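Local coordinates for protein oxidized polyvinyl alcohol hydrolase (Pseudomonas sp. VM15C, PDB 3WWC) that hydrolyses beta-diketones such as 4,6-nonanedione and cleaves oxidized polyvinyl alcohol in the second step of polyvinyl alcohol degradation, at residues Trp124-Trp129 and Glu203-Ser208. The protein carries 1 engineered substitution. Sequence-based numbering, arbitrary orientation.
Sequences WNWNPW and EWYVTS. With BUA (butanoic acid), chain D.
Tyr-205 reaches across to the loop 124-129, and its phenol oxygen is met by the amide of Asn-125: ND2 lies 3.0 Å from OH, a weak, bent hydrogen bond. The two side chains come from opposite directions, with amide and ring planes 64° apart; ND2 lies 3.2 Å from CE1 of Tyr-205. With CG of Asn-125 anti to the backbone N (chi1 -173°), the amide is carried toward phenol and ligand. An amide suits this place because its one nitrogen can serve two acceptors: it also gives a straighter bond (159°) to O1 of the bound butanoic acid, 3.0 Å from ND2, while OD1 of Asn-125 turns to Arg-234. The stronger partner of the phenol is Glu-131, hydrogen-bonded through OE1, and CB of Trp-126 packs 3.7 Å from OH of Tyr-205. Tyrosine fits because its hydroxyl serves Asn-125 and Glu-131 while its ring is firmly seated, Glu-203 CB lying over its centre. Glu-203 OE2 accepts from the backbone N of both Trp-204 and Tyr-205. In this alpha/beta-hydrolase fold both segments are loops following strands of the central sheet, 96-100 and 196-200, and together they line a butanoic acid site near the probable catalytic pocket, which Trp-126 also borders. The ligand's carbon chain is held more loosely: C2 stays 3.8 Å from CE1 of Tyr-205, at the ring edge, and lies over one face of the Trp-126 indole, offset toward its rim. A phenylalanine at Tyr-205 would probably leave Glu-131 without its phenol mate and take from Asn-125 its weak second acceptor.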
# COMPACT_ATOMS: atom_id res chain seq x y z
N TRP A 124 -0.78 9.12 15.12
CA TRP A 124 -0.99 8.05 14.14
C TRP A 124 -1.94 7.00 14.64
O TRP A 124 -1.95 6.64 15.83
CB TRP A 124 0.37 7.40 13.78
CG TRP A 124 1.27 8.39 13.11
CD1 TRP A 124 2.31 9.08 13.68
CD2 TRP A 124 1.14 8.88 11.79
NE1 TRP A 124 2.82 9.97 12.78
CE2 TRP A 124 2.12 9.86 11.61
CE3 TRP A 124 0.26 8.59 10.75
CZ2 TRP A 124 2.26 10.55 10.42
CZ3 TRP A 124 0.39 9.28 9.56
CH2 TRP A 124 1.38 10.25 9.40
N ASN A 125 -2.74 6.46 13.73
CA ASN A 125 -3.70 5.47 14.13
C ASN A 125 -3.16 4.11 14.54
O ASN A 125 -3.59 3.52 15.56
CB ASN A 125 -4.74 5.23 13.01
CG ASN A 125 -5.86 4.32 13.48
OD1 ASN A 125 -6.66 4.74 14.31
ND2 ASN A 125 -5.91 3.09 12.99
N TRP A 126 -2.21 3.61 13.76
CA TRP A 126 -1.72 2.24 13.89
C TRP A 126 -0.19 2.23 13.77
O TRP A 126 0.37 2.87 12.91
CB TRP A 126 -2.41 1.44 12.78
CG TRP A 126 -2.44 -0.02 13.07
CD1 TRP A 126 -1.87 -1.01 12.34
CD2 TRP A 126 -3.03 -0.64 14.21
NE1 TRP A 126 -2.04 -2.22 12.98
CE2 TRP A 126 -2.75 -2.02 14.12
CE3 TRP A 126 -3.76 -0.17 15.31
CZ2 TRP A 126 -3.18 -2.93 15.09
CZ3 TRP A 126 -4.20 -1.09 16.28
CH2 TRP A 126 -3.90 -2.45 16.15
N ASN A 127 0.47 1.52 14.65
CA ASN A 127 1.94 1.59 14.74
C ASN A 127 2.84 1.00 13.64
O ASN A 127 3.97 1.45 13.52
CB ASN A 127 2.37 0.97 16.08
CG ASN A 127 3.62 1.61 16.64
OD1 ASN A 127 3.83 2.81 16.53
ND2 ASN A 127 4.44 0.79 17.29
N PRO A 128 2.40 0.00 12.84
CA PRO A 128 3.31 -0.54 11.83
C PRO A 128 3.88 0.47 10.82
O PRO A 128 5.07 0.41 10.47
CB PRO A 128 2.48 -1.61 11.11
CG PRO A 128 1.56 -2.17 12.25
CD PRO A 128 1.18 -0.82 12.99
N TRP A 129 3.01 1.37 10.35
CA TRP A 129 3.41 2.38 9.38
C TRP A 129 2.69 3.66 9.75
O TRP A 129 1.66 3.63 10.41
CB TRP A 129 2.97 2.01 7.94
CG TRP A 129 3.47 0.64 7.43
CD1 TRP A 129 2.73 -0.53 7.36
CD2 TRP A 129 4.77 0.33 6.93
NE1 TRP A 129 3.52 -1.55 6.86
CE2 TRP A 129 4.77 -1.05 6.58
CE3 TRP A 129 5.95 1.07 6.75
CZ2 TRP A 129 5.91 -1.69 6.05
CZ3 TRP A 129 7.07 0.46 6.24
CH2 TRP A 129 7.05 -0.93 5.88
N GLU A 203 -6.82 -0.37 4.77
CA GLU A 203 -7.90 0.45 5.30
C GLU A 203 -7.98 1.79 4.55
O GLU A 203 -7.03 2.21 3.83
CB GLU A 203 -7.69 0.76 6.81
CG GLU A 203 -8.58 -0.05 7.79
CD GLU A 203 -10.03 0.40 7.78
OE1 GLU A 203 -10.75 -0.06 8.67
OE2 GLU A 203 -10.47 1.21 6.92
N TRP A 204 -9.12 2.44 4.74
CA TRP A 204 -9.40 3.80 4.25
C TRP A 204 -9.70 4.68 5.48
O TRP A 204 -9.55 5.90 5.42
CB TRP A 204 -10.64 3.81 3.33
CG TRP A 204 -10.69 5.01 2.40
CD1 TRP A 204 -11.52 6.11 2.49
CD2 TRP A 204 -9.86 5.23 1.24
NE1 TRP A 204 -11.28 6.98 1.46
CE2 TRP A 204 -10.26 6.47 0.67
CE3 TRP A 204 -8.82 4.50 0.63
CZ2 TRP A 204 -9.66 6.99 -0.49
CZ3 TRP A 204 -8.23 5.01 -0.53
CH2 TRP A 204 -8.64 6.24 -1.09
N TYR A 205 -10.14 4.07 6.58
CA TYR A 205 -10.54 4.78 7.83
C TYR A 205 -11.59 5.83 7.48
O TYR A 205 -11.45 7.05 7.74
CB TYR A 205 -9.36 5.45 8.49
CG TYR A 205 -8.24 4.52 8.86
CD1 TYR A 205 -8.44 3.43 9.71
CD2 TYR A 205 -6.93 4.82 8.45
CE1 TYR A 205 -7.35 2.67 10.16
CE2 TYR A 205 -5.85 4.07 8.90
CZ TYR A 205 -6.07 3.01 9.75
OH TYR A 205 -4.98 2.31 10.27
N VAL A 206 -12.68 5.35 6.89
CA VAL A 206 -13.75 6.23 6.43
C VAL A 206 -14.23 7.22 7.49
O VAL A 206 -14.43 6.84 8.67
CB VAL A 206 -14.91 5.37 5.95
CG1 VAL A 206 -16.19 6.25 5.69
CG2 VAL A 206 -14.52 4.74 4.63
N THR A 207 -14.36 8.48 7.07
CA THR A 207 -14.90 9.50 8.00
C THR A 207 -16.13 10.12 7.36
O THR A 207 -16.50 9.84 6.23
CB THR A 207 -13.91 10.68 8.22
OG1 THR A 207 -13.72 11.42 7.00
CG2 THR A 207 -12.56 10.16 8.76
N SER A 208 -16.77 11.02 8.11
CA SER A 208 -17.86 11.76 7.53
C SER A 208 -17.26 12.74 6.53
O SER A 208 -16.05 12.98 6.51
CB SER A 208 -18.62 12.58 8.59
OG SER A 208 -19.13 11.70 9.58
C1 BUA D . -6.64 -1.33 11.32
C2 BUA D . -6.88 -0.31 12.44
C3 BUA D . -7.53 -1.02 13.63
C4 BUA D . -7.70 -0.01 14.78
O1 BUA D . -7.64 1.20 14.49
O2 BUA D . -7.89 -0.48 15.92